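PDB 1IZ0: quinone oxidoreductase from Thermus thermophilus, which binds NADPH and probably catalyses the NADPH-dependent reduction of quinones. Local coordinates for residues A40-L43 / M44-A48; P275-P278 / F279-E283; T51-H54 / P55-P59. One frame throughout, in Å; residues are numbered along the deposited sequence.

Contact 1: A40-L43 / M44-A48; sequences ADHL and MRLGA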
loop_
_atom_site.group_PDB
_atom_site.type_symbol
_atom_site.label_atom_id
_atom_site.label_comp_id
_atom_site.label_asym_id
_atom_site.label_seq_id
_atom_site.Cartn_x
_atom_site.Cartn_y
_atom_site.Cartn_z
ATOM N N ALA A 40 -4.727 -4.737 -5.201
ATOM C CA ALA A 40 -5.624 -4.010 -6.087
ATOM C C ALA A 40 -5.432 -4.446 -7.538
ATOM O O ALA A 40 -6.394 -4.504 -8.306
ATOM C CB ALA A 40 -5.381 -2.506 -5.957
ATOM N N ASP A 41 -4.189 -4.737 -7.917
ATOM C CA ASP A 41 -3.897 -5.174 -9.278
ATOM C C ASP A 41 -4.555 -6.529 -9.511
ATOM O O ASP A 41 -5.073 -6.801 -10.591
ATOM C CB ASP A 41 -2.384 -5.290 -9.506
ATOM C CG ASP A 41 -1.679 -3.942 -9.473
ATOM O OD1 ASP A 41 -2.078 -3.038 -10.239
ATOM O OD2 ASP A 41 -0.722 -3.789 -8.689
ATOM N N HIS A 42 -4.534 -7.380 -8.494
ATOM C CA HIS A 42 -5.146 -8.694 -8.617
ATOM C C HIS A 42 -6.658 -8.570 -8.782
ATOM O O HIS A 42 -7.251 -9.270 -9.597
ATOM C CB HIS A 42 -4.829 -9.554 -7.393
ATOM C CG HIS A 42 -5.639 -10.811 -7.317
ATOM N ND1 HIS A 42 -6.791 -10.911 -6.564
ATOM C CD2 HIS A 42 -5.473 -12.017 -7.912
ATOM C CE1 HIS A 42 -7.298 -12.125 -6.697
ATOM N NE2 HIS A 42 -6.517 -12.815 -7.510
ATOM N N LEU A 43 -7.277 -7.673 -8.017
ATOM C CA LEU A 43 -8.723 -7.481 -8.099
ATOM C C LEU A 43 -9.144 -6.875 -9.430
ATOM O O LEU A 43 -10.226 -7.164 -9.941
ATOM C CB LEU A 43 -9.214 -6.583 -6.957
ATOM C CG LEU A 43 -9.090 -7.187 -5.557
ATOM C CD1 LEU A 43 -9.636 -6.213 -4.524
ATOM C CD2 LEU A 43 -9.857 -8.507 -5.505
HETATM N N MSE A 44 -8.291 -6.032 -9.992
HETATM C CA MSE A 44 -8.603 -5.394 -11.260
HETATM C C MSE A 44 -8.601 -6.381 -12.418
HETATM O O MSE A 44 -9.290 -6.170 -13.411
HETATM C CB MSE A 44 -7.621 -4.254 -11.531
HETATM C CG MSE A 44 -8.255 -2.888 -11.379
HETATM SE SE MSE A 44 -6.955 -1.469 -11.254
HETATM C CE MSE A 44 -6.134 -1.662 -13.007
ATOM N N ARG A 45 -7.820 -7.452 -12.294
ATOM C CA ARG A 45 -7.767 -8.478 -13.336
ATOM C C ARG A 45 -9.057 -9.283 -13.322
ATOM O O ARG A 45 -9.422 -9.913 -14.316
ATOM C CB ARG A 45 -6.602 -9.444 -13.101
ATOM C CG ARG A 45 -5.256 -8.896 -13.453
ATOM C CD ARG A 45 -4.172 -9.934 -13.214
ATOM N NE ARG A 45 -4.359 -11.148 -14.010
ATOM C CZ ARG A 45 -3.402 -12.047 -14.209
ATOM N NH1 ARG A 45 -2.207 -11.855 -13.669
ATOM N NH2 ARG A 45 -3.632 -13.134 -14.940
ATOM N N LEU A 46 -9.735 -9.272 -12.179
ATOM C CA LEU A 46 -10.981 -10.013 -12.026
ATOM C C LEU A 46 -12.195 -9.109 -12.177
ATOM O O LEU A 46 -13.330 -9.581 -12.167
ATOM C CB LEU A 46 -11.028 -10.691 -10.654
ATOM C CG LEU A 46 -9.822 -11.539 -10.250
ATOM C CD1 LEU A 46 -10.104 -12.192 -8.904
ATOM C CD2 LEU A 46 -9.547 -12.596 -11.306
ATOM N N GLY A 47 -11.951 -7.810 -12.322
ATOM C CA GLY A 47 -13.042 -6.866 -12.456
ATOM C C GLY A 47 -13.767 -6.721 -11.132
ATOM O O GLY A 47 -14.956 -6.391 -11.089
ATOM N N ALA A 48 -13.041 -6.960 -10.043
ATOM C CA ALA A 48 -13.614 -6.876 -8.702
ATOM C C ALA A 48 -13.076 -5.705 -7.881
ATOM O O ALA A 48 -13.156 -5.726 -6.656
ATOM C CB ALA A 48 -13.363 -8.180 -7.960
#
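The imidazole ring of His-42 meets the methyl CD1 of Leu-46, one helical turn further on. Leu-46 CD1 lies obliquely to the ring and is 3.6 Å from His-42 CE1. CG of His-42 stands anti to its backbone N (chi1 169°), which swings the ring along the helix toward the later turn. The same ring also meets that of Phe-39, an NADPH-binding residue just before the segment. The second flat group is the guanidinium of Arg-45. It points away from segment 40-43 and makes a cation-pi contact with Phe-286. NH1 is bridged to Glu-283, and NH2 bonds to Gly-11 O. The aliphatic start of Arg-45 runs past Asp-41 O, with CG 3.6 Å from that oxygen.

The backbone follows the helical pattern. Met-44 N bonds to Ala-40 O at 3.0 Å, and Arg-45 N to Asp-41 O at 3.3 Å. At the end, Leu-43 O is gripped by two donors from opposite faces of its plane. Ala-48 N comes in at 2.8 Å with a fairly straight N-H (160°), while Leu-46 N is 3.1 Å from the same Leu-43 O. Gly-47 has positive phi and makes a weak bond from its N to Met-44 O. This is a Schellman motif, and Gly-47 is its C-prime residue.

The motif ends helix 39-46, which follows strand 27-37. Through Arg-45 this helix reaches both helix 282-288 and the turn between strands 2-6 and 13-17.

Contact 2: P275-P278 / F279-E283; sequences PVFP and FAEAE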
loop_
_atom_site.group_PDB
_atom_site.type_symbol
_atom_site.label_atom_id
_atom_site.label_comp_id
_atom_site.label_asym_id
_atom_site.label_seq_id
_atom_site.Cartn_x
_atom_site.Cartn_y
_atom_site.Cartn_z
ATOM N N PRO A 275 9.377 -10.513 -2.358
ATOM C CA PRO A 275 9.794 -11.307 -3.517
ATOM C C PRO A 275 10.005 -10.393 -4.715
ATOM O O PRO A 275 9.150 -9.547 -5.018
ATOM C CB PRO A 275 8.607 -12.252 -3.749
ATOM C CG PRO A 275 7.854 -12.240 -2.459
ATOM C CD PRO A 275 7.987 -10.819 -1.986
ATOM N N VAL A 276 11.144 -10.542 -5.381
ATOM C CA VAL A 276 11.422 -9.749 -6.568
ATOM C C VAL A 276 11.426 -10.694 -7.767
ATOM O O VAL A 276 12.199 -11.653 -7.815
ATOM C CB VAL A 276 12.785 -9.030 -6.479
ATOM C CG1 VAL A 276 13.100 -8.366 -7.808
ATOM C CG2 VAL A 276 12.749 -7.975 -5.372
ATOM N N PHE A 277 10.555 -10.411 -8.731
ATOM C CA PHE A 277 10.427 -11.233 -9.926
ATOM C C PHE A 277 10.930 -10.533 -11.183
ATOM O O PHE A 277 10.798 -9.314 -11.338
ATOM C CB PHE A 277 8.959 -11.621 -10.140
ATOM C CG PHE A 277 8.388 -12.471 -9.045
ATOM C CD1 PHE A 277 8.323 -13.854 -9.183
ATOM C CD2 PHE A 277 7.963 -11.896 -7.854
ATOM C CE1 PHE A 277 7.848 -14.652 -8.147
ATOM C CE2 PHE A 277 7.486 -12.684 -6.810
ATOM C CZ PHE A 277 7.429 -14.068 -6.956
ATOM N N PRO A 278 11.540 -11.301 -12.093
ATOM C CA PRO A 278 12.048 -10.735 -13.343
ATOM C C PRO A 278 10.825 -10.467 -14.228
ATOM O O PRO A 278 9.779 -11.086 -14.046
ATOM C CB PRO A 278 12.922 -11.855 -13.905
ATOM C CG PRO A 278 13.336 -12.622 -12.666
ATOM C CD PRO A 278 12.066 -12.658 -11.872
ATOM N N PHE A 279 10.960 -9.551 -15.176
ATOM C CA PHE A 279 9.871 -9.203 -16.079
ATOM C C PHE A 279 9.160 -10.442 -16.624
ATOM O O PHE A 279 7.928 -10.520 -16.638
ATOM C CB PHE A 279 10.429 -8.377 -17.235
ATOM C CG PHE A 279 9.377 -7.761 -18.104
ATOM C CD1 PHE A 279 9.209 -8.182 -19.419
ATOM C CD2 PHE A 279 8.564 -6.746 -17.616
ATOM C CE1 PHE A 279 8.246 -7.597 -20.235
ATOM C CE2 PHE A 279 7.599 -6.156 -18.426
ATOM C CZ PHE A 279 7.441 -6.582 -19.736
ATOM N N ALA A 280 9.955 -11.412 -17.062
ATOM C CA ALA A 280 9.445 -12.651 -17.628
ATOM C C ALA A 280 8.511 -13.442 -16.709
ATOM O O ALA A 280 7.659 -14.192 -17.192
ATOM C CB ALA A 280 10.621 -13.535 -18.057
ATOM N N GLU A 281 8.661 -13.281 -15.397
ATOM C CA GLU A 281 7.830 -14.016 -14.442
ATOM C C GLU A 281 6.621 -13.267 -13.876
ATOM O O GLU A 281 6.178 -13.535 -12.758
ATOM C CB GLU A 281 8.711 -14.532 -13.300
ATOM C CG GLU A 281 9.661 -15.642 -13.746
ATOM C CD GLU A 281 10.710 -15.987 -12.705
ATOM O OE1 GLU A 281 10.344 -16.186 -11.524
ATOM O OE2 GLU A 281 11.904 -16.074 -13.074
ATOM N N ALA A 282 6.064 -12.357 -14.666
ATOM C CA ALA A 282 4.907 -11.573 -14.246
ATOM C C ALA A 282 3.778 -12.393 -13.615
ATOM O O ALA A 282 3.267 -12.034 -12.550
ATOM C CB ALA A 282 4.361 -10.789 -15.433
ATOM N N GLU A 283 3.371 -13.476 -14.272
ATOM C CA GLU A 283 2.289 -14.297 -13.741
ATOM C C GLU A 283 2.639 -14.794 -12.349
ATOM O O GLU A 283 1.805 -14.777 -11.446
ATOM C CB GLU A 283 1.990 -15.476 -14.677
ATOM C CG GLU A 283 1.239 -15.066 -15.939
ATOM C CD GLU A 283 -0.240 -14.781 -15.681
ATOM O OE1 GLU A 283 -0.572 -14.193 -14.627
ATOM O OE2 GLU A 283 -1.072 -15.138 -16.543
#
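Pro-278 and Glu-281 meet where strand 273-278 turns into helix 282-288, in a beta-alpha-beta unit completed by strand 297-301. One hydrogen bond joins the two segments. Glu-281 N donates to Pro-278 O at 2.8 Å, coming from above the carbonyl plane, 47° out of it. It closes a tight turn at the strand end. The next turn is carried by Ala-282 N, which bonds to Phe-279 O at 3.3 Å.

The side chains meet by van der Waals contact. CG of Glu-281 lies beside its own backbone N (chi1 -70°), and the chain is extended beyond it. This brings the carboxylate back beside the CD–CG side of the proline ring, crossing it obliquely, with OE2 3.6 Å from Pro-278 CD. The other oxygen, Glu-281 OE1, sits at the edge of the Phe-277 ring, 3.9 Å from CD1. The ring and carboxylate planes are nearly perpendicular, at 83°.

Phe-277 packs on Ala-284, Ala-285 and Ala-288 of the helix, while Phe-279 reaches Trp-4.

The Glu-281 oxygens face C-H groups of slight positive charge, so the attraction is probably weak. Glu-281 holds the N-cap position, but its carboxylate turns back to the strand end and does not cap the helix.

Contact 3: T51-H54 / P55-P59; sequences TRLH and PPFIP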
loop_
_atom_site.group_PDB
_atom_site.type_symbol
_atom_site.label_atom_id
_atom_site.label_comp_id
_atom_site.label_asym_id
_atom_site.label_seq_id
_atom_site.Cartn_x
_atom_site.Cartn_y
_atom_site.Cartn_z
ATOM N N THR A 51 -12.173 0.599 -9.074
ATOM C CA THR A 51 -12.026 1.142 -10.426
ATOM C C THR A 51 -12.171 -0.043 -11.376
ATOM O O THR A 51 -11.581 -1.102 -11.154
ATOM C CB THR A 51 -10.629 1.779 -10.682
ATOM O OG1 THR A 51 -9.619 0.772 -10.586
ATOM C CG2 THR A 51 -10.332 2.875 -9.682
ATOM N N ARG A 52 -12.961 0.127 -12.426
ATOM C CA ARG A 52 -13.167 -0.948 -13.381
ATOM C C ARG A 52 -12.515 -0.610 -14.713
ATOM O O ARG A 52 -13.058 0.163 -15.499
ATOM C CB ARG A 52 -14.661 -1.199 -13.574
ATOM N N LEU A 53 -11.341 -1.183 -14.952
ATOM C CA LEU A 53 -10.627 -0.959 -16.199
ATOM C C LEU A 53 -11.164 -1.955 -17.227
ATOM O O LEU A 53 -11.331 -3.139 -16.924
ATOM C CB LEU A 53 -9.123 -1.172 -15.993
ATOM C CG LEU A 53 -8.211 -0.023 -16.431
ATOM C CD1 LEU A 53 -8.360 0.215 -17.927
ATOM C CD2 LEU A 53 -8.578 1.241 -15.660
ATOM N N HIS A 54 -11.446 -1.472 -18.432
ATOM C CA HIS A 54 -11.959 -2.324 -19.500
ATOM C C HIS A 54 -10.822 -2.905 -20.324
ATOM O O HIS A 54 -10.011 -2.169 -20.871
ATOM C CB HIS A 54 -12.877 -1.524 -20.428
ATOM C CG HIS A 54 -14.152 -1.081 -19.782
ATOM N ND1 HIS A 54 -14.937 -0.073 -20.300
ATOM C CD2 HIS A 54 -14.785 -1.511 -18.664
ATOM C CE1 HIS A 54 -15.995 0.101 -19.528
ATOM N NE2 HIS A 54 -15.926 -0.760 -18.528
ATOM N N PRO A 55 -10.742 -4.239 -20.416
ATOM C CA PRO A 55 -9.673 -4.857 -21.205
ATOM C C PRO A 55 -9.826 -4.470 -22.674
ATOM O O PRO A 55 -10.909 -4.096 -23.112
ATOM C CB PRO A 55 -9.906 -6.347 -20.984
ATOM C CG PRO A 55 -10.459 -6.391 -19.601
ATOM C CD PRO A 55 -11.449 -5.252 -19.613
ATOM N N PRO A 56 -8.738 -4.554 -23.450
ATOM C CA PRO A 56 -7.425 -4.989 -22.968
ATOM C C PRO A 56 -6.665 -3.855 -22.288
ATOM O O PRO A 56 -6.892 -2.680 -22.580
ATOM C CB PRO A 56 -6.735 -5.469 -24.241
ATOM C CG PRO A 56 -7.284 -4.547 -25.276
ATOM C CD PRO A 56 -8.759 -4.465 -24.922
ATOM N N PHE A 57 -5.781 -4.208 -21.359
ATOM C CA PHE A 57 -4.978 -3.205 -20.674
ATOM C C PHE A 57 -3.724 -3.805 -20.063
ATOM O O PHE A 57 -3.661 -4.999 -19.777
ATOM C CB PHE A 57 -5.796 -2.470 -19.592
ATOM C CG PHE A 57 -6.191 -3.326 -18.414
ATOM C CD1 PHE A 57 -7.499 -3.780 -18.276
ATOM C CD2 PHE A 57 -5.265 -3.633 -17.414
ATOM C CE1 PHE A 57 -7.883 -4.524 -17.160
ATOM C CE2 PHE A 57 -5.633 -4.373 -16.296
ATOM C CZ PHE A 57 -6.949 -4.820 -16.167
ATOM N N ILE A 58 -2.722 -2.959 -19.879
ATOM C CA ILE A 58 -1.450 -3.364 -19.306
ATOM C C ILE A 58 -1.525 -3.194 -17.795
ATOM O O ILE A 58 -1.659 -2.076 -17.305
ATOM C CB ILE A 58 -0.317 -2.475 -19.850
ATOM C CG1 ILE A 58 -0.257 -2.600 -21.374
ATOM C CG2 ILE A 58 1.013 -2.847 -19.201
ATOM C CD1 ILE A 58 0.638 -1.566 -22.034
ATOM N N PRO A 59 -1.460 -4.301 -17.035
ATOM C CA PRO A 59 -1.520 -4.208 -15.571
ATOM C C PRO A 59 -0.328 -3.406 -15.050
ATOM O O PRO A 59 0.606 -3.121 -15.802
ATOM C CB PRO A 59 -1.465 -5.668 -15.133
ATOM C CG PRO A 59 -2.113 -6.387 -16.264
ATOM C CD PRO A 59 -1.502 -5.707 -17.470
#
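Leu-53 lies over one face of the Phe-57 ring, and the two side chains cross obliquely. The touching atom is the first side-chain carbon. Leu-53 CB is 4.1 Å from the centroid of the Phe-57 ring and 25° off the ring normal, which is a CH-pi contact. It is offset toward the rim, above the CD1–CE1 side, and is 3.8 Å from Phe-57 CE1. One branch of the leucine reaches further back, with Leu-53 CD1 4.1 Å from Phe-57 CB.

The first torsion places the ring. Phe-57 CG sits between the backbone N and the carbonyl carbon (chi1 68°), and this folds the ring back toward segment 51-54. Backbone atoms border it too. His-54 O lies at the ring edge, 4.0 Å from Phe-57 CD1, and Pro-55 N is also at the edge, in plane. Leu-53 O is 3.7 Å from Phe-57 CE1.

His-54 turns the other way. Its CB is 4.1 Å from Pro-55 CD, but its side chain sets off away from segment 55-59, and the residue touches a crystal neighbour. The peptide bond between Pro-55 and Pro-56 is cis, consistent with the sharp change of direction that brings Phe-57 back to Leu-53. Gln-78 touches both of them.

All this lies in the loop between helix 39-46 and strand 62-67, in the GroES-like region and away from the NADPH site. The contact is mainly apolar, with two carbonyl oxygens near C-H groups of the ring. The prolines offer no N-H, and the side chains meet by packing and a CH-pi contact. Backbone bonding to Leu-6 also holds Phe-57.

How the contacts relate
Along the chain the order is contact 1, contact 3, contact 2. Contacts 1 and 3 lie in the GroES-like region, their centres about 9 Å apart: one ends helix 39-46, and the other is in the loop leading on to strand 62-67. They pack directly, with Met-44 SE 3.5 Å from Thr-51 OG1. Contact 2 comes far later, its centre about 18 Å from that of contact 1. Yet the salt bridge from Arg-45 NH1 to Glu-283 OE1, at 3.0 Å, ties the two. The centres of contacts 2 and 3 are about 20 Å apart, and they do not touch. Strand 273-278 pairs with strand 297-301, which pairs with strand 27-37, so the C-terminal end completes the N-terminal part of the fold.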